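Local coordinates for USG-1 protein homolog (Pseudomonas aeruginosa, PDB 2HJS) that is of unproven function but probably binds NAD or NADP and acts as a dimeric oxidoreductase on aldehyde or oxo groups, at residues Thr251-Glu256 with Gln303-Gln308; Gly297-Gly302 with Val309-Val314; Cys151-Leu156 with Ile230-Val235; Ala143-Thr148 with Arg265-Thr270. All blocks are in the same frame, centred on the assembly; numbering follows the deposited sequence. Where two conformers were deposited one is given.

Interaction 1. Residues Thr251-Glu256 with Gln303-Gln308; sequences TLQCAE and QADPCQ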
loop_
_atom_site.group_PDB
_atom_site.type_symbol
_atom_site.label_atom_id
_atom_site.label_comp_id
_atom_site.label_asym_id
_atom_site.label_seq_id
_atom_site.Cartn_x
_atom_site.Cartn_y
_atom_site.Cartn_z
ATOM N N THR A 251 3.956 5.465 -9.869
ATOM C CA THR A 251 3.763 5.255 -11.315
ATOM C C THR A 251 3.948 6.578 -12.035
ATOM O O THR A 251 3.274 7.563 -11.721
ATOM C CB THR A 251 2.361 4.752 -11.654
ATOM O OG1 THR A 251 2.032 3.687 -10.772
ATOM C CG2 THR A 251 2.283 4.235 -13.106
ATOM N N LEU A 252 4.876 6.614 -12.979
ATOM C CA LEU A 252 5.046 7.781 -13.816
ATOM C C LEU A 252 4.515 7.497 -15.201
ATOM O O LEU A 252 4.861 6.479 -15.798
ATOM C CB LEU A 252 6.528 8.157 -13.957
ATOM C CG LEU A 252 7.447 8.150 -12.735
ATOM C CD1 LEU A 252 8.785 8.762 -13.095
ATOM C CD2 LEU A 252 6.786 8.983 -11.703
ATOM N N GLN A 253 3.671 8.395 -15.697
ATOM C CA GLN A 253 3.208 8.350 -17.070
ATOM C C GLN A 253 4.016 9.369 -17.848
ATOM O O GLN A 253 3.932 10.574 -17.594
ATOM C CB GLN A 253 1.725 8.686 -17.144
ATOM C CG GLN A 253 1.137 8.603 -18.547
ATOM C CD GLN A 253 0.851 7.184 -18.969
ATOM O OE1 GLN A 253 0.250 6.421 -18.223
ATOM N NE2 GLN A 253 1.285 6.819 -20.171
ATOM N N CYS A 254 4.815 8.880 -18.787
ATOM C CA CYS A 254 5.713 9.737 -19.526
ATOM C C CYS A 254 5.271 9.989 -20.947
ATOM O O CYS A 254 4.383 9.319 -21.450
ATOM C CB CYS A 254 7.119 9.158 -19.499
ATOM S SG CYS A 254 7.669 8.922 -17.792
ATOM N N ALA A 255 5.920 10.961 -21.585
ATOM C CA ALA A 255 5.538 11.402 -22.914
ATOM C C ALA A 255 5.997 10.416 -23.995
ATOM O O ALA A 255 5.361 10.301 -25.029
ATOM C CB ALA A 255 6.100 12.810 -23.182
ATOM N N GLU A 256 7.090 9.707 -23.700
ATOM C CA GLU A 256 7.809 8.840 -24.640
ATOM C C GLU A 256 7.973 7.460 -23.973
ATOM O O GLU A 256 7.965 7.383 -22.739
ATOM C CB GLU A 256 9.204 9.438 -24.930
ATOM C CG GLU A 256 9.240 10.968 -25.203
ATOM C CD GLU A 256 10.528 11.652 -24.711
ATOM O OE1 GLU A 256 10.446 12.482 -23.763
ATOM O OE2 GLU A 256 11.618 11.359 -25.264
ATOM N N GLN A 303 2.511 -3.187 -18.196
ATOM C CA GLN A 303 2.330 -4.432 -18.926
ATOM C C GLN A 303 1.770 -4.095 -20.298
ATOM O O GLN A 303 2.101 -4.745 -21.280
ATOM C CB GLN A 303 1.408 -5.392 -18.152
ATOM C CG GLN A 303 2.005 -5.850 -16.817
ATOM C CD GLN A 303 1.100 -6.804 -16.033
ATOM O OE1 GLN A 303 0.745 -7.864 -16.524
ATOM N NE2 GLN A 303 0.744 -6.432 -14.813
ATOM N N ALA A 304 0.962 -3.035 -20.356
ATOM C CA ALA A 304 0.374 -2.553 -21.620
ATOM C C ALA A 304 1.188 -1.397 -22.272
ATOM O O ALA A 304 1.421 -1.423 -23.483
ATOM C CB ALA A 304 -1.092 -2.107 -21.377
ATOM N N ASP A 305 1.637 -0.439 -21.444
ATOM C CA ASP A 305 2.123 0.888 -21.860
ATOM C C ASP A 305 3.630 1.046 -21.606
ATOM O O ASP A 305 4.047 1.155 -20.457
ATOM C CB ASP A 305 1.345 1.943 -21.047
ATOM C CG ASP A 305 1.442 3.409 -21.613
ATOM O OD1 ASP A 305 2.387 3.816 -22.372
ATOM O OD2 ASP A 305 0.534 4.198 -21.210
ATOM N N PRO A 306 4.452 1.048 -22.679
ATOM C CA PRO A 306 5.875 1.373 -22.540
ATOM C C PRO A 306 6.138 2.813 -22.040
ATOM O O PRO A 306 7.234 3.094 -21.578
ATOM C CB PRO A 306 6.438 1.177 -23.959
ATOM C CG PRO A 306 5.250 1.164 -24.864
ATOM C CD PRO A 306 4.080 0.716 -24.070
ATOM N N CYS A 307 5.138 3.696 -22.127
ATOM C CA CYS A 307 5.264 5.082 -21.635
ATOM C C CYS A 307 5.075 5.200 -20.095
ATOM O O CYS A 307 5.168 6.298 -19.540
ATOM C CB CYS A 307 4.272 6.006 -22.366
ATOM S SG CYS A 307 4.396 6.028 -24.207
ATOM N N GLN A 308 4.812 4.072 -19.428
ATOM C CA GLN A 308 4.687 4.000 -17.968
ATOM C C GLN A 308 5.911 3.386 -17.313
ATOM O O GLN A 308 6.455 2.410 -17.817
ATOM C CB GLN A 308 3.508 3.113 -17.588
ATOM C CG GLN A 308 2.176 3.795 -17.610
ATOM C CD GLN A 308 1.037 2.829 -17.436
ATOM O OE1 GLN A 308 1.217 1.683 -16.997
ATOM N NE2 GLN A 308 -0.154 3.265 -17.823
#

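Interaction 2. Residues Gly297-Gly302 with Val309-Val314; sequences GRVRAG and VNLWIV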
loop_
_atom_site.group_PDB
_atom_site.type_symbol
_atom_site.label_atom_id
_atom_site.label_comp_id
_atom_site.label_asym_id
_atom_site.label_seq_id
_atom_site.Cartn_x
_atom_site.Cartn_y
_atom_site.Cartn_z
ATOM N N GLY A 297 13.641 0.114 -6.079
ATOM C CA GLY A 297 13.556 -1.099 -6.874
ATOM C C GLY A 297 12.305 -1.225 -7.731
ATOM O O GLY A 297 11.507 -0.281 -7.839
ATOM N N ARG A 298 12.159 -2.402 -8.348
ATOM C CA ARG A 298 11.015 -2.798 -9.165
ATOM C C ARG A 298 10.809 -1.856 -10.337
ATOM O O ARG A 298 9.675 -1.585 -10.722
ATOM C CB ARG A 298 9.719 -2.956 -8.331
ATOM C CG ARG A 298 9.766 -4.020 -7.236
ATOM C CD ARG A 298 8.402 -4.650 -7.042
ATOM N NE ARG A 298 7.928 -5.272 -8.280
ATOM C CZ ARG A 298 6.668 -5.550 -8.579
ATOM N NH1 ARG A 298 5.700 -5.304 -7.700
ATOM N NH2 ARG A 298 6.381 -6.112 -9.763
ATOM N N VAL A 299 11.909 -1.339 -10.883
ATOM C CA VAL A 299 11.839 -0.454 -12.044
ATOM C C VAL A 299 11.377 -1.286 -13.224
ATOM O O VAL A 299 12.043 -2.232 -13.603
ATOM C CB VAL A 299 13.204 0.217 -12.351
ATOM C CG1 VAL A 299 13.146 1.001 -13.707
ATOM C CG2 VAL A 299 13.621 1.128 -11.209
ATOM N N ARG A 300 10.224 -0.949 -13.781
ATOM C CA ARG A 300 9.642 -1.718 -14.889
ATOM C C ARG A 300 8.661 -0.839 -15.665
ATOM O O ARG A 300 8.216 0.192 -15.152
ATOM C CB ARG A 300 8.900 -2.953 -14.346
ATOM C CG ARG A 300 7.734 -2.578 -13.419
ATOM C CD ARG A 300 7.273 -3.757 -12.585
ATOM N NE ARG A 300 5.972 -3.529 -11.938
ATOM C CZ ARG A 300 5.793 -2.828 -10.809
ATOM N NH1 ARG A 300 6.814 -2.238 -10.188
ATOM N NH2 ARG A 300 4.577 -2.699 -10.298
ATOM N N ALA A 301 8.323 -1.254 -16.881
ATOM C CA ALA A 301 7.291 -0.587 -17.639
ATOM C C ALA A 301 5.913 -1.182 -17.316
ATOM O O ALA A 301 5.815 -2.228 -16.655
ATOM C CB ALA A 301 7.571 -0.703 -19.124
ATOM N N GLY A 302 4.860 -0.504 -17.781
ATOM C CA GLY A 302 3.501 -1.033 -17.728
ATOM C C GLY A 302 3.450 -2.311 -18.540
ATOM O O GLY A 302 4.255 -2.504 -19.473
ATOM N N VAL A 309 6.334 3.936 -16.181
ATOM C CA VAL A 309 7.405 3.309 -15.415
ATOM C C VAL A 309 6.974 3.316 -13.966
ATOM O O VAL A 309 6.453 4.321 -13.481
ATOM C CB VAL A 309 8.827 3.979 -15.639
ATOM C CG1 VAL A 309 8.823 5.480 -15.306
ATOM C CG2 VAL A 309 9.938 3.267 -14.819
ATOM N N ASN A 310 7.168 2.183 -13.302
ATOM C CA ASN A 310 6.909 2.044 -11.874
ATOM C C ASN A 310 8.202 2.065 -11.112
ATOM O O ASN A 310 9.207 1.613 -11.632
ATOM C CB ASN A 310 6.254 0.705 -11.590
ATOM C CG ASN A 310 4.851 0.639 -12.109
ATOM O OD1 ASN A 310 4.616 0.224 -13.248
ATOM N ND2 ASN A 310 3.904 1.107 -11.303
ATOM N N LEU A 311 8.158 2.592 -9.885
ATOM C CA LEU A 311 9.290 2.556 -8.971
ATOM C C LEU A 311 8.743 2.144 -7.610
ATOM O O LEU A 311 7.625 2.490 -7.276
ATOM C CB LEU A 311 9.910 3.961 -8.785
ATOM C CG LEU A 311 10.255 4.848 -9.979
ATOM C CD1 LEU A 311 10.541 6.222 -9.430
ATOM C CD2 LEU A 311 11.499 4.320 -10.659
ATOM N N TRP A 312 9.570 1.469 -6.814
ATOM C CA TRP A 312 9.265 1.187 -5.416
ATOM C C TRP A 312 10.390 1.795 -4.603
ATOM O O TRP A 312 11.548 1.585 -4.905
ATOM C CB TRP A 312 9.165 -0.319 -5.206
ATOM C CG TRP A 312 9.250 -0.828 -3.769
ATOM C CD1 TRP A 312 10.381 -1.305 -3.126
ATOM C CD2 TRP A 312 8.168 -0.967 -2.826
ATOM N NE1 TRP A 312 10.049 -1.717 -1.852
ATOM C CE2 TRP A 312 8.709 -1.517 -1.642
ATOM C CE3 TRP A 312 6.796 -0.665 -2.865
ATOM C CZ2 TRP A 312 7.921 -1.813 -0.519
ATOM C CZ3 TRP A 312 6.015 -0.944 -1.738
ATOM C CH2 TRP A 312 6.589 -1.525 -0.584
ATOM N N ILE A 313 10.041 2.604 -3.609
ATOM C CA ILE A 313 11.024 3.382 -2.863
ATOM C C ILE A 313 10.884 3.056 -1.378
ATOM O O ILE A 313 9.774 3.033 -0.848
ATOM C CB ILE A 313 10.798 4.906 -3.073
ATOM C CG1 ILE A 313 10.795 5.262 -4.569
ATOM C CG2 ILE A 313 11.846 5.718 -2.269
ATOM C CD1 ILE A 313 10.335 6.701 -4.859
ATOM N N VAL A 314 11.990 2.758 -0.705
ATOM C CA VAL A 314 11.919 2.621 0.748
ATOM C C VAL A 314 13.002 3.454 1.382
ATOM O O VAL A 314 14.128 3.524 0.885
ATOM C CB VAL A 314 11.922 1.126 1.279
ATOM C CG1 VAL A 314 10.639 0.320 0.787
ATOM C CG2 VAL A 314 13.202 0.392 0.965
HETATM O O HOH W 1 4.028 -2.147 -14.214
#

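Interaction 3. Residues Cys151-Leu156 with Ile230-Val235; sequences CRQLNL and IGPLNV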
loop_
_atom_site.group_PDB
_atom_site.type_symbol
_atom_site.label_atom_id
_atom_site.label_comp_id
_atom_site.label_asym_id
_atom_site.label_seq_id
_atom_site.Cartn_x
_atom_site.Cartn_y
_atom_site.Cartn_z
ATOM N N CYS A 151 7.594 13.589 -17.454
ATOM C CA CYS A 151 6.527 13.038 -16.668
ATOM C C CYS A 151 5.219 13.838 -16.785
ATOM O O CYS A 151 5.140 14.988 -16.350
ATOM C CB CYS A 151 6.961 12.929 -15.208
ATOM S SG CYS A 151 5.706 12.161 -14.231
ATOM N N ARG A 152 4.197 13.196 -17.345
ATOM C CA ARG A 152 2.886 13.805 -17.572
ATOM C C ARG A 152 1.867 13.560 -16.454
ATOM O O ARG A 152 0.942 14.342 -16.298
ATOM C CB ARG A 152 2.313 13.308 -18.912
ATOM C CG ARG A 152 3.164 13.714 -20.121
ATOM C CD ARG A 152 3.073 15.223 -20.325
ATOM N NE ARG A 152 4.102 15.780 -21.207
ATOM C CZ ARG A 152 3.998 15.854 -22.539
ATOM N NH1 ARG A 152 2.916 15.374 -23.173
ATOM N NH2 ARG A 152 4.993 16.395 -23.250
ATOM N N GLN A 153 2.014 12.465 -15.707
ATOM C CA GLN A 153 1.117 12.132 -14.582
ATOM C C GLN A 153 1.962 11.372 -13.568
ATOM O O GLN A 153 2.742 10.513 -13.939
ATOM C CB GLN A 153 -0.069 11.215 -14.971
ATOM C CG GLN A 153 -1.072 11.682 -16.045
ATOM C CD GLN A 153 -2.113 12.709 -15.559
ATOM O OE1 GLN A 153 -2.321 12.902 -14.352
ATOM N NE2 GLN A 153 -2.770 13.380 -16.515
ATOM N N LEU A 154 1.765 11.655 -12.296
ATOM C CA LEU A 154 2.515 11.012 -11.242
ATOM C C LEU A 154 1.525 10.449 -10.234
ATOM O O LEU A 154 0.746 11.197 -9.662
ATOM C CB LEU A 154 3.440 12.039 -10.589
ATOM C CG LEU A 154 4.337 11.629 -9.427
ATOM C CD1 LEU A 154 5.218 10.503 -9.845
ATOM C CD2 LEU A 154 5.194 12.831 -9.018
ATOM N N ASN A 155 1.539 9.135 -10.053
ATOM C CA ASN A 155 0.716 8.500 -9.035
ATOM C C ASN A 155 1.591 7.997 -7.894
ATOM O O ASN A 155 2.593 7.329 -8.123
ATOM C CB ASN A 155 -0.121 7.369 -9.606
ATOM C CG ASN A 155 -1.245 6.931 -8.648
ATOM O OD1 ASN A 155 -1.044 6.100 -7.735
ATOM N ND2 ASN A 155 -2.411 7.497 -8.839
ATOM N N LEU A 156 1.223 8.374 -6.675
ATOM C CA LEU A 156 1.905 7.910 -5.479
ATOM C C LEU A 156 0.929 7.232 -4.527
ATOM O O LEU A 156 -0.091 7.809 -4.156
ATOM C CB LEU A 156 2.604 9.072 -4.777
ATOM C CG LEU A 156 3.138 8.845 -3.359
ATOM C CD1 LEU A 156 4.323 7.831 -3.321
ATOM C CD2 LEU A 156 3.555 10.184 -2.763
ATOM N N ILE A 230 6.831 18.246 -13.531
ATOM C CA ILE A 230 5.908 17.120 -13.507
ATOM C C ILE A 230 4.484 17.603 -13.709
ATOM O O ILE A 230 4.149 18.764 -13.397
ATOM C CB ILE A 230 5.968 16.284 -12.197
ATOM C CG1 ILE A 230 5.833 17.172 -10.959
ATOM C CG2 ILE A 230 7.226 15.423 -12.130
ATOM C CD1 ILE A 230 5.194 16.441 -9.800
ATOM N N GLY A 231 3.647 16.700 -14.220
ATOM C CA GLY A 231 2.225 16.973 -14.339
ATOM C C GLY A 231 1.500 16.698 -13.032
ATOM O O GLY A 231 2.128 16.520 -11.988
ATOM N N PRO A 232 0.168 16.606 -13.089
ATOM C CA PRO A 232 -0.624 16.419 -11.873
ATOM C C PRO A 232 -0.075 15.275 -10.981
ATOM O O PRO A 232 0.234 14.183 -11.485
ATOM C CB PRO A 232 -1.998 16.033 -12.414
ATOM C CG PRO A 232 -2.033 16.579 -13.806
ATOM C CD PRO A 232 -0.650 16.613 -14.313
ATOM N N LEU A 233 0.082 15.556 -9.688
ATOM C CA LEU A 233 0.376 14.552 -8.680
ATOM C C LEU A 233 -0.919 13.988 -8.064
ATOM O O LEU A 233 -1.795 14.744 -7.680
ATOM C CB LEU A 233 1.137 15.204 -7.557
ATOM C CG LEU A 233 2.085 14.410 -6.662
ATOM C CD1 LEU A 233 2.033 14.949 -5.210
ATOM C CD2 LEU A 233 1.928 12.913 -6.682
ATOM N N ASN A 234 -1.010 12.671 -7.925
ATOM C CA ASN A 234 -2.098 12.073 -7.161
ATOM C C ASN A 234 -1.512 11.263 -6.001
ATOM O O ASN A 234 -0.673 10.389 -6.227
ATOM C CB ASN A 234 -2.988 11.232 -8.091
ATOM C CG ASN A 234 -4.190 10.644 -7.386
ATOM O OD1 ASN A 234 -4.068 9.674 -6.631
ATOM N ND2 ASN A 234 -5.377 11.188 -7.678
ATOM N N VAL A 235 -1.916 11.603 -4.764
ATOM C CA VAL A 235 -1.303 11.059 -3.536
ATOM C C VAL A 235 -2.326 10.374 -2.662
ATOM O O VAL A 235 -3.310 10.994 -2.302
ATOM C CB VAL A 235 -0.793 12.141 -2.555
ATOM C CG1 VAL A 235 0.234 11.534 -1.577
ATOM C CG2 VAL A 235 -0.248 13.304 -3.244
HETATM O O HOH W 2 -1.637 12.238 -11.627
HETATM O O HOH W 3 -2.699 7.715 -5.239
#

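Interaction 4. Residues Ala143-Thr148 with Arg265-Thr270; sequences APLLAT and RVLDAT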
loop_
_atom_site.group_PDB
_atom_site.type_symbol
_atom_site.label_atom_id
_atom_site.label_comp_id
_atom_site.label_asym_id
_atom_site.label_seq_id
_atom_site.Cartn_x
_atom_site.Cartn_y
_atom_site.Cartn_z
ATOM N N ALA A 143 13.895 13.753 -8.956
ATOM C CA ALA A 143 14.719 14.846 -9.481
ATOM C C ALA A 143 15.725 14.384 -10.562
ATOM O O ALA A 143 15.709 14.917 -11.675
ATOM C CB ALA A 143 15.423 15.618 -8.359
ATOM N N PRO A 144 16.599 13.407 -10.246
ATOM C CA PRO A 144 17.569 13.001 -11.296
ATOM C C PRO A 144 16.926 12.333 -12.525
ATOM O O PRO A 144 17.472 12.394 -13.607
ATOM C CB PRO A 144 18.514 12.033 -10.573
ATOM C CG PRO A 144 17.860 11.687 -9.290
ATOM C CD PRO A 144 16.790 12.675 -8.978
ATOM N N LEU A 145 15.765 11.724 -12.355
ATOM C CA LEU A 145 15.051 11.110 -13.464
ATOM C C LEU A 145 14.436 12.131 -14.418
ATOM O O LEU A 145 14.292 11.860 -15.612
ATOM C CB LEU A 145 13.957 10.187 -12.933
ATOM C CG LEU A 145 14.416 8.979 -12.129
ATOM C CD1 LEU A 145 13.183 8.130 -11.716
ATOM C CD2 LEU A 145 15.366 8.170 -12.964
ATOM N N LEU A 146 14.097 13.311 -13.904
ATOM C CA LEU A 146 13.349 14.285 -14.688
ATOM C C LEU A 146 14.203 15.004 -15.715
ATOM O O LEU A 146 13.671 15.695 -16.581
ATOM C CB LEU A 146 12.598 15.273 -13.802
ATOM C CG LEU A 146 11.551 14.599 -12.907
ATOM C CD1 LEU A 146 10.968 15.632 -11.973
ATOM C CD2 LEU A 146 10.441 13.848 -13.671
ATOM N N ALA A 147 15.516 14.822 -15.640
ATOM C CA ALA A 147 16.402 15.319 -16.693
ATOM C C ALA A 147 16.247 14.507 -17.982
ATOM O O ALA A 147 16.554 15.000 -19.066
ATOM C CB ALA A 147 17.829 15.295 -16.233
ATOM N N THR A 148 15.762 13.275 -17.836
ATOM C CA THR A 148 15.657 12.304 -18.919
ATOM C C THR A 148 14.198 12.003 -19.278
ATOM O O THR A 148 13.878 11.844 -20.444
ATOM C CB THR A 148 16.452 11.002 -18.553
ATOM O OG1 THR A 148 17.842 11.192 -18.872
ATOM C CG2 THR A 148 15.946 9.761 -19.297
ATOM N N ARG A 265 20.273 3.147 -14.545
ATOM C CA ARG A 265 21.622 3.725 -14.598
ATOM C C ARG A 265 21.717 5.038 -13.774
ATOM O O ARG A 265 22.659 5.229 -12.991
ATOM C CB ARG A 265 22.057 3.904 -16.063
ATOM C CG ARG A 265 23.516 4.202 -16.290
ATOM C CD ARG A 265 23.860 4.265 -17.824
ATOM N NE ARG A 265 23.615 3.004 -18.531
ATOM C CZ ARG A 265 22.705 2.795 -19.498
ATOM N NH1 ARG A 265 21.918 3.757 -19.949
ATOM N NH2 ARG A 265 22.595 1.593 -20.051
ATOM N N VAL A 266 20.733 5.923 -13.929
ATOM C CA VAL A 266 20.730 7.213 -13.254
ATOM C C VAL A 266 20.632 7.026 -11.748
ATOM O O VAL A 266 21.346 7.682 -10.985
ATOM C CB VAL A 266 19.540 8.105 -13.714
ATOM C CG1 VAL A 266 19.409 9.353 -12.827
ATOM C CG2 VAL A 266 19.732 8.543 -15.129
ATOM N N LEU A 267 19.718 6.147 -11.338
ATOM C CA LEU A 267 19.480 5.810 -9.935
ATOM C C LEU A 267 20.700 5.155 -9.327
ATOM O O LEU A 267 21.072 5.449 -8.197
ATOM C CB LEU A 267 18.293 4.849 -9.812
ATOM C CG LEU A 267 16.924 5.411 -10.209
ATOM C CD1 LEU A 267 15.895 4.301 -10.259
ATOM C CD2 LEU A 267 16.496 6.532 -9.269
ATOM N N ASP A 268 21.320 4.263 -10.090
ATOM C CA ASP A 268 22.535 3.628 -9.642
ATOM C C ASP A 268 23.669 4.657 -9.459
ATOM O O ASP A 268 24.436 4.544 -8.516
ATOM C CB ASP A 268 22.942 2.533 -10.622
ATOM C CG ASP A 268 23.746 1.426 -9.965
ATOM O OD1 ASP A 268 23.735 1.323 -8.710
ATOM O OD2 ASP A 268 24.367 0.648 -10.723
ATOM N N ALA A 269 23.751 5.661 -10.337
ATOM C CA ALA A 269 24.837 6.661 -10.300
ATOM C C ALA A 269 24.616 7.776 -9.263
ATOM O O ALA A 269 25.543 8.489 -8.932
ATOM C CB ALA A 269 25.068 7.263 -11.688
ATOM N N THR A 270 23.402 7.915 -8.736
ATOM C CA THR A 270 23.095 9.021 -7.830
ATOM C C THR A 270 23.472 8.681 -6.389
ATOM O O THR A 270 23.044 7.643 -5.863
ATOM C CB THR A 270 21.597 9.408 -7.910
ATOM O OG1 THR A 270 21.272 9.727 -9.270
ATOM C CG2 THR A 270 21.287 10.621 -7.017
#

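Interaction 1. Residues Thr251-Glu256 with Gln303-Gln308
A type I beta turn, D305 to Q308, leads into strand 308-315 and lies against the end of strand 246-254, where the side chain of Q253 reaches across to two of its residues. Both halves of the Q253 amide are used. Q253 NE2 donates to D305 OD2 at 2.9 Å in a nearly straight bond (171° at the hydrogen), leaving in the plane of its own amide but meeting the carboxylate from above its plane. Q253 OE1 accepts from Q308 NE2 at 3.2 Å, in the carbonyl plane and on a lone pair, with the two amide planes almost perpendicular (83° apart). In this conformer, one of two, both ends of the Q253 amide are bonded, which would fix its rotation; the bend at chi2 (79°) carries it toward the turn. Q253 and Q308 are an antiparallel non-hydrogen-bonded pair where these two neighbouring strands of the sheet reach their ends, their CA atoms 4.7 Å apart. In the same register C254 N bonds to C307 O at 2.7 Å, and the CA of Q308 makes a CA-H...O contact with L252 O at 3.3 Å. Beside them C307 packs next to C254 and E256. The other end of the Q308 amide serves the dimer: OE1 accepts from N234 ND2 of the second subunit, and Q153 of that subunit packs on both glutamines.

Interaction 2. Residues Gly297-Gly302 with Val309-Val314
R300 lays its guanidinium over the side chain of N310, the residue paired with it on the neighbouring strand. The guanidinium and amide planes are only 18° apart and stacked, and N310 CB lies under the rim of the guanidinium, 3.3 Å from R300 NH1. R298 NH2 lies over the opposite face of the R300 guanidinium. An in-plane bond at its edge, from R300 NH1 to R298 O at 3.0 Å, helps hold it and lands on a lone pair. R300 CG stands between the backbone N and carbonyl carbon (chi1 61°), and from there the extended chain runs back above the sheet. R298 itself forms a salt bridge to E215 of the second subunit, while N310 OD1 accepts from N234 ND2 of that subunit. A water donates to both A301 O and N310 OD1.

Beneath, the strands are antiparallel. G297 and W312 exchange two backbone bonds, but at R300 and N310 the register has slipped by one, a beta bulge at R298 and V299; N310 N to R300 O is sound at 2.9 Å, whereas R300 N to N310 O is weak. On the other face V299 lies alongside its neighbours, CG2 at 3.9 Å from L311 CD2 and CG1 at 4.1 Å from V309 CG2. This hairpin has strand 246-254 along the far edge of 309-314; helices 260-269 and 133-145 pack on the V299 and L311 face, and the second subunit on the arginine face.

Interaction 3. Residues Cys151-Leu156 with Ile230-Val235
L154 is the middle of an apolar cluster, with its CD2 3.7 Å from I230 CD1 and its CG 3.9 Å from L233 CD2. L154 and L233 lie side by side, pointing the same way, whereas I230 comes across L154 at a slant. L154 has CG opposite the backbone N (chi1 179°), and this puts its CD2 between I230 and L233. The row goes on at L156, whose CD2 meets V235 CG1 at 3.8 Å, and ends in the other direction with C151 CB against I230 CG2. Helices 213-225 and 133-145 close over this face.

The backbones behind the cluster run parallel. L154 N bonds to P232 O, N234 N to L154 O at 2.9 Å, and L156 N to N234 O at 2.8 Å. Before L154 the ladder is looser: G231 N still reaches C151 O at 3.1 Å, a more bent bond, and P232 packs its ring carbons against Q153 OE1.

On the other face lie N155 and N234, side by side with amide planes 12° apart. N234 faces the second subunit, where Q308 is its main partner, and N155 packs on N155 of that subunit, so this polar side is the dimer surface. One water lies within hydrogen-bonding distance of Q153 OE1 and P232 O, another of L156 O and N234 OD1.

A parallel edge pair with one apolar face under helices and one polar face against a partner sheet fits the dimerisation domain of the aspartate-semialdehyde dehydrogenase family.

Interaction 4. Residues Ala143-Thr148 with Arg265-Thr270
P144 points its ring at the helix of 265-269, and its CB is the first atom to touch: it lies 3.6 Å from V266 CG1 and 3.8 Å from T270 OG1. One atom further out, P144 CG is still near T270 OG1, at 3.9 Å, and the ring and the threonine side chain cross at about a right angle, with V266 on the CB side of the ring. The valine presents a single branch. Its CG1, opposite the backbone N (chi1 170°), is carried toward P144 and also comes close to P144 O at 3.7 Å.

The T270 hydroxyl that meets the ring is also bonded: OG1 donates to V266 O at 2.7 Å, from above the carbonyl plane. That bond bridges from the first residue beyond the helix back to its last turn and holds the hydroxyl beside the proline ring.

L145 supplies the second, looser part of the contact. Its CD2 lies 4.2 Å from V266 CG1 and equally far from L267 CD2, the two leucines meeting at a slant. All contacts here are van der Waals, and the touching surface is small.

The pair brings the end of helix 133-145, kinked at P144, against the last turns of helix 260-269. L267 continues inward onto V296 and V299 of strand 294-301 and W275 of strand 273-275, and L146, just past the kinked helix, leans on I230 and the loop before it.

Overall arrangement
All four contacts belong to the dimerisation domain, and interactions 1, 2 and 3 follow one mixed sheet, with strands in the order 233-239, 151-160, 246-254, 308-315 and 294-301. Interaction 3 joins the first two, interaction 1 the next strand to the turn before 308-315, and interaction 2 the last two. Centres of interactions 1 and 2 are about 11 Å apart, of 1 and 3 about 12 Å. Interaction 4 lies behind the sheet, about 13 Å from interaction 2, where L145 and L267 touch L311 and V299. Along the chain, interaction 3 falls between the halves of interaction 4, and the segments of interactions 1 and 2 alternate. One sheet face carries helices; the other meets the second subunit.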